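Local coordinates for protein putative hydrolase (Chloroflexus aurantiacus J-10-fl, PDB 3CMN) that is probably a zincin-like metallopeptidase, a mostly helical putative hydrolase whose catalytic activity and substrate are not established, at residues T182-E185 against M186-F190; P347-D350 against E351-P355. All coordinates share one frame; numbering follows the deposited sequence.

Contact 1 of 2, residues T182-E185 against M186-F190; sequences TLHE and MTHAF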
loop_
_atom_site.group_PDB
_atom_site.type_symbol
_atom_site.label_atom_id
_atom_site.label_comp_id
_atom_site.label_asym_id
_atom_site.label_seq_id
_atom_site.Cartn_x
_atom_site.Cartn_y
_atom_site.Cartn_z
ATOM N N THR A 182 5.898 -11.098 -0.445
ATOM C CA THR A 182 4.658 -11.767 -0.113
ATOM C C THR A 182 4.234 -11.400 1.307
ATOM O O THR A 182 3.067 -11.120 1.562
ATOM C CB THR A 182 4.817 -13.289 -0.248
ATOM O OG1 THR A 182 5.108 -13.609 -1.617
ATOM C CG2 THR A 182 3.553 -14.004 0.194
ATOM N N LEU A 183 5.195 -11.389 2.226
ATOM C CA LEU A 183 4.929 -11.051 3.619
ATOM C C LEU A 183 4.428 -9.618 3.728
ATOM O O LEU A 183 3.497 -9.312 4.464
ATOM C CB LEU A 183 6.200 -11.213 4.445
ATOM C CG LEU A 183 6.639 -12.645 4.718
ATOM C CD1 LEU A 183 7.985 -12.639 5.419
ATOM C CD2 LEU A 183 5.579 -13.344 5.563
ATOM N N HIS A 184 5.072 -8.736 2.986
ATOM C CA HIS A 184 4.699 -7.342 2.979
ATOM C C HIS A 184 3.262 -7.216 2.425
ATOM O O HIS A 184 2.424 -6.504 2.966
ATOM C CB HIS A 184 5.713 -6.597 2.120
ATOM C CG HIS A 184 5.454 -5.134 2.003
ATOM N ND1 HIS A 184 5.204 -4.523 0.793
ATOM C CD2 HIS A 184 5.415 -4.157 2.937
ATOM C CE1 HIS A 184 5.022 -3.230 0.988
ATOM N NE2 HIS A 184 5.146 -2.981 2.279
ATOM N N GLU A 185 2.987 -7.958 1.365
ATOM C CA GLU A 185 1.687 -7.964 0.707
ATOM C C GLU A 185 0.567 -8.467 1.628
ATOM O O GLU A 185 -0.510 -7.860 1.723
ATOM C CB GLU A 185 1.755 -8.882 -0.516
ATOM C CG GLU A 185 0.897 -8.484 -1.669
ATOM C CD GLU A 185 1.596 -7.494 -2.566
ATOM O OE1 GLU A 185 1.821 -6.346 -2.115
ATOM O OE2 GLU A 185 1.923 -7.873 -3.716
ATOM N N MET A 186 0.815 -9.601 2.277
ATOM C CA MET A 186 -0.167 -10.194 3.158
ATOM C C MET A 186 -0.400 -9.305 4.364
ATOM O O MET A 186 -1.525 -9.193 4.854
ATOM C CB MET A 186 0.280 -11.591 3.599
ATOM C CG MET A 186 -0.759 -12.367 4.406
ATOM S SD MET A 186 -2.116 -12.947 3.413
ATOM C CE MET A 186 -3.158 -11.613 3.555
ATOM N N THR A 187 0.657 -8.662 4.837
ATOM C CA THR A 187 0.512 -7.783 5.981
ATOM C C THR A 187 -0.516 -6.702 5.664
ATOM O O THR A 187 -1.473 -6.503 6.418
ATOM C CB THR A 187 1.866 -7.149 6.389
ATOM O OG1 THR A 187 2.764 -8.187 6.792
ATOM C CG2 THR A 187 1.681 -6.201 7.564
ATOM N N HIS A 188 -0.343 -6.036 4.528
ATOM C CA HIS A 188 -1.272 -4.988 4.137
ATOM C C HIS A 188 -2.686 -5.482 3.856
ATOM O O HIS A 188 -3.651 -4.739 4.020
ATOM C CB HIS A 188 -0.714 -4.219 2.944
ATOM C CG HIS A 188 0.485 -3.400 3.291
ATOM N ND1 HIS A 188 0.678 -2.119 2.819
ATOM C CD2 HIS A 188 1.521 -3.655 4.123
ATOM C CE1 HIS A 188 1.779 -1.618 3.354
ATOM N NE2 HIS A 188 2.308 -2.531 4.149
ATOM N N ALA A 189 -2.813 -6.740 3.452
ATOM C CA ALA A 189 -4.129 -7.301 3.188
ATOM C C ALA A 189 -4.863 -7.391 4.522
ATOM O O ALA A 189 -6.070 -7.128 4.613
ATOM C CB ALA A 189 -3.998 -8.669 2.566
ATOM N N PHE A 190 -4.117 -7.772 5.555
ATOM C CA PHE A 190 -4.664 -7.878 6.897
ATOM C C PHE A 190 -5.042 -6.479 7.408
ATOM O O PHE A 190 -6.152 -6.263 7.877
ATOM C CB PHE A 190 -3.634 -8.514 7.846
ATOM C CG PHE A 190 -3.740 -10.021 7.960
ATOM C CD1 PHE A 190 -3.304 -10.851 6.927
ATOM C CD2 PHE A 190 -4.298 -10.605 9.098
ATOM C CE1 PHE A 190 -3.424 -12.236 7.018
ATOM C CE2 PHE A 190 -4.427 -12.005 9.205
ATOM C CZ PHE A 190 -3.990 -12.819 8.163
#

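Contact 2 of 2, residues P347-D350 against E351-P355; sequences PSMD and EIRNP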
loop_
_atom_site.group_PDB
_atom_site.type_symbol
_atom_site.label_atom_id
_atom_site.label_comp_id
_atom_site.label_asym_id
_atom_site.label_seq_id
_atom_site.Cartn_x
_atom_site.Cartn_y
_atom_site.Cartn_z
ATOM N N PRO A 347 -3.460 7.165 15.968
ATOM C CA PRO A 347 -2.801 8.360 16.494
ATOM C C PRO A 347 -2.924 9.509 15.508
ATOM O O PRO A 347 -3.200 9.295 14.323
ATOM C CB PRO A 347 -1.356 7.913 16.652
ATOM C CG PRO A 347 -1.183 6.999 15.479
ATOM C CD PRO A 347 -2.470 6.173 15.518
ATOM N N SER A 348 -2.742 10.728 16.005
ATOM C CA SER A 348 -2.779 11.896 15.141
ATOM C C SER A 348 -1.351 11.947 14.606
ATOM O O SER A 348 -0.508 11.146 15.026
ATOM C CB SER A 348 -3.068 13.153 15.956
ATOM O OG SER A 348 -2.033 13.384 16.900
ATOM N N MET A 349 -1.065 12.861 13.685
ATOM C CA MET A 349 0.298 12.959 13.186
ATOM C C MET A 349 1.184 13.341 14.368
ATOM O O MET A 349 2.327 12.899 14.474
ATOM C CB MET A 349 0.399 13.996 12.061
ATOM C CG MET A 349 0.122 13.412 10.677
ATOM S SD MET A 349 1.155 11.965 10.299
ATOM C CE MET A 349 2.749 12.658 10.533
ATOM N N ASP A 350 0.634 14.144 15.269
ATOM C CA ASP A 350 1.350 14.564 16.471
ATOM C C ASP A 350 1.705 13.366 17.341
ATOM O O ASP A 350 2.858 13.198 17.739
ATOM C CB ASP A 350 0.497 15.533 17.287
ATOM C CG ASP A 350 0.741 16.976 16.911
ATOM O OD1 ASP A 350 1.910 17.417 16.990
ATOM O OD2 ASP A 350 -0.227 17.668 16.536
ATOM N N GLU A 351 0.710 12.528 17.633
ATOM C CA GLU A 351 0.932 11.343 18.458
ATOM C C GLU A 351 1.962 10.429 17.802
ATOM O O GLU A 351 2.715 9.744 18.487
ATOM C CB GLU A 351 -0.395 10.614 18.694
ATOM C CG GLU A 351 -1.354 11.435 19.549
ATOM C CD GLU A 351 -2.746 10.837 19.657
ATOM O OE1 GLU A 351 -3.402 10.651 18.607
ATOM O OE2 GLU A 351 -3.191 10.559 20.793
ATOM N N ILE A 352 2.004 10.425 16.474
ATOM C CA ILE A 352 2.975 9.612 15.760
ATOM C C ILE A 352 4.372 10.166 16.038
ATOM O O ILE A 352 5.349 9.414 16.105
ATOM C CB ILE A 352 2.677 9.605 14.230
ATOM C CG1 ILE A 352 1.777 8.417 13.901
ATOM C CG2 ILE A 352 3.968 9.539 13.414
ATOM C CD1 ILE A 352 1.315 8.373 12.467
ATOM N N ARG A 353 4.457 11.481 16.218
ATOM C CA ARG A 353 5.729 12.140 16.491
ATOM C C ARG A 353 6.106 11.995 17.957
ATOM O O ARG A 353 7.282 12.081 18.330
ATOM C CB ARG A 353 5.645 13.617 16.112
ATOM C CG ARG A 353 5.488 13.842 14.616
ATOM C CD ARG A 353 5.729 15.285 14.235
ATOM N NE ARG A 353 4.641 16.177 14.617
ATOM C CZ ARG A 353 3.452 16.201 14.023
ATOM N NH1 ARG A 353 3.197 15.374 13.018
ATOM N NH2 ARG A 353 2.524 17.064 14.419
ATOM N N ASN A 354 5.097 11.778 18.793
ATOM C CA ASN A 354 5.312 11.592 20.219
ATOM C C ASN A 354 4.322 10.534 20.678
ATOM O O ASN A 354 3.208 10.846 21.094
ATOM C CB ASN A 354 5.103 12.903 20.983
ATOM C CG ASN A 354 4.301 13.920 20.197
ATOM O OD1 ASN A 354 4.719 14.365 19.124
ATOM N ND2 ASN A 354 3.142 14.300 20.728
ATOM N N PRO A 355 4.722 9.258 20.583
ATOM C CA PRO A 355 3.886 8.122 20.981
ATOM C C PRO A 355 3.313 8.276 22.393
ATOM O O PRO A 355 2.157 7.923 22.649
ATOM C CB PRO A 355 4.842 6.937 20.858
ATOM C CG PRO A 355 5.742 7.354 19.730
ATOM C CD PRO A 355 6.026 8.794 20.075
#

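Contact 1 of 2, residues T182-E185 against M186-F190
His184 and His188, one helical turn apart, set their imidazoles obliquely, with planes at 56° and ring centroids 4.5 Å apart. CE1 of His184 lies over one face of the His188 ring, while His188 NE2 meets the His184 ring at a slant; Trp180 lies nearly parallel to the His184 ring. The two NE2 atoms, of His184 and His188, come within 3.4 Å, at an angle too poor for a hydrogen bond. With CG anti to the backbone N (chi1 179°), His184 leans along the helix toward His188, whose CG lies beside its own N (chi1 -69°) and brings CD2 to 3.2 Å from His184 O.

In the backbone of the same turn, Leu183 O is gripped twice, by Thr187 N at 2.9 Å and by Thr187 OG1 at 2.7 Å, from opposite faces of its carbonyl plane. That second bond satisfies a buried hydroxyl and fixes the threonine's rotation. With an alanine in place of His188, the His184 ring would probably lose its neighbour on one side and the presumed metal site one of its ligands.

His184, Glu185 and His188 spell HExxH, the zinc-binding signature of zincins. No metal is bound to the histidines here, but two NE2 atoms converging from one helix face are consistent with ligands awaiting a zinc ion, with Glu185 the probable general base.

Contact 2 of 2, residues P347-D350 against E351-P355
Glu351 reaches back, extended beyond CG, alongside the first turn to Ser348, and the two residues exchange bonds. Its CG lies anti to the carbonyl carbon (chi1 -67°), which sends the carboxylate toward the start of the helix. There OE1 of Glu351 takes the N-H of Ser348 at 2.7 Å on its anti lone pair, away from the other oxygen. In return, Ser348 OG accepts from Glu351 N at 3.0 Å in a nearly straight bond (167°). The other carboxylate oxygen, OE2, forms a salt bridge with Arg361 of helix 355-363, so the buried carboxylate has a partner on each oxygen.

Pro347, which also packs on Phe323 of helix 319-331, lies alongside this exchange: its CB packs 3.5 Å from Glu351 CB, and its CG sits 3.6 Å from Ile352 CG1, the proline ring and the isoleucine branch running at a slant to each other. Met349 approaches the same isoleucine more loosely, through SD.

On the exposed side Arg353 bends at chi3 and curls back over the first turn. Its guanidinium has Asp350 CA over one face, offset toward the rim, and Met349 CE at its edge, in plane. NH2 of Arg353 makes a salt bridge of 2.7 Å to Asp350 OD1, but the carboxylate and guanidinium planes stand 61° apart and the hydrogen bond within it is weak. Asp350 O accepts from Asn354 N at 2.9 Å, in the carbonyl plane, where the chain leaves helical geometry.

Together the reciprocal Ser348 and Glu351 bonds make a capping box, with Ser348 as N-cap of helix 349-353, and the Pro347 to Ile352 contact that flanks it is a hydrophobic staple.

In the fold
Contact 1 lies deep in the chain, its centre about 9 Å from the centre of the molecule, whereas contact 2 sits about 20 Å out. The two do not touch: their centres are about 24 Å apart and their nearest atoms about 14 Å. Both contacts pack on helix 248-279, which meets Leu183, Thr187 and His188 of contact 1 through Met272, Val271 and Glu265, and Met349 and Ile352 of contact 2 through Asp255 and Ser262. The presumed metal site belongs to contact 1; contact 2 caps the start of a short helix near the C-terminal end of the modelled chain, away from that site.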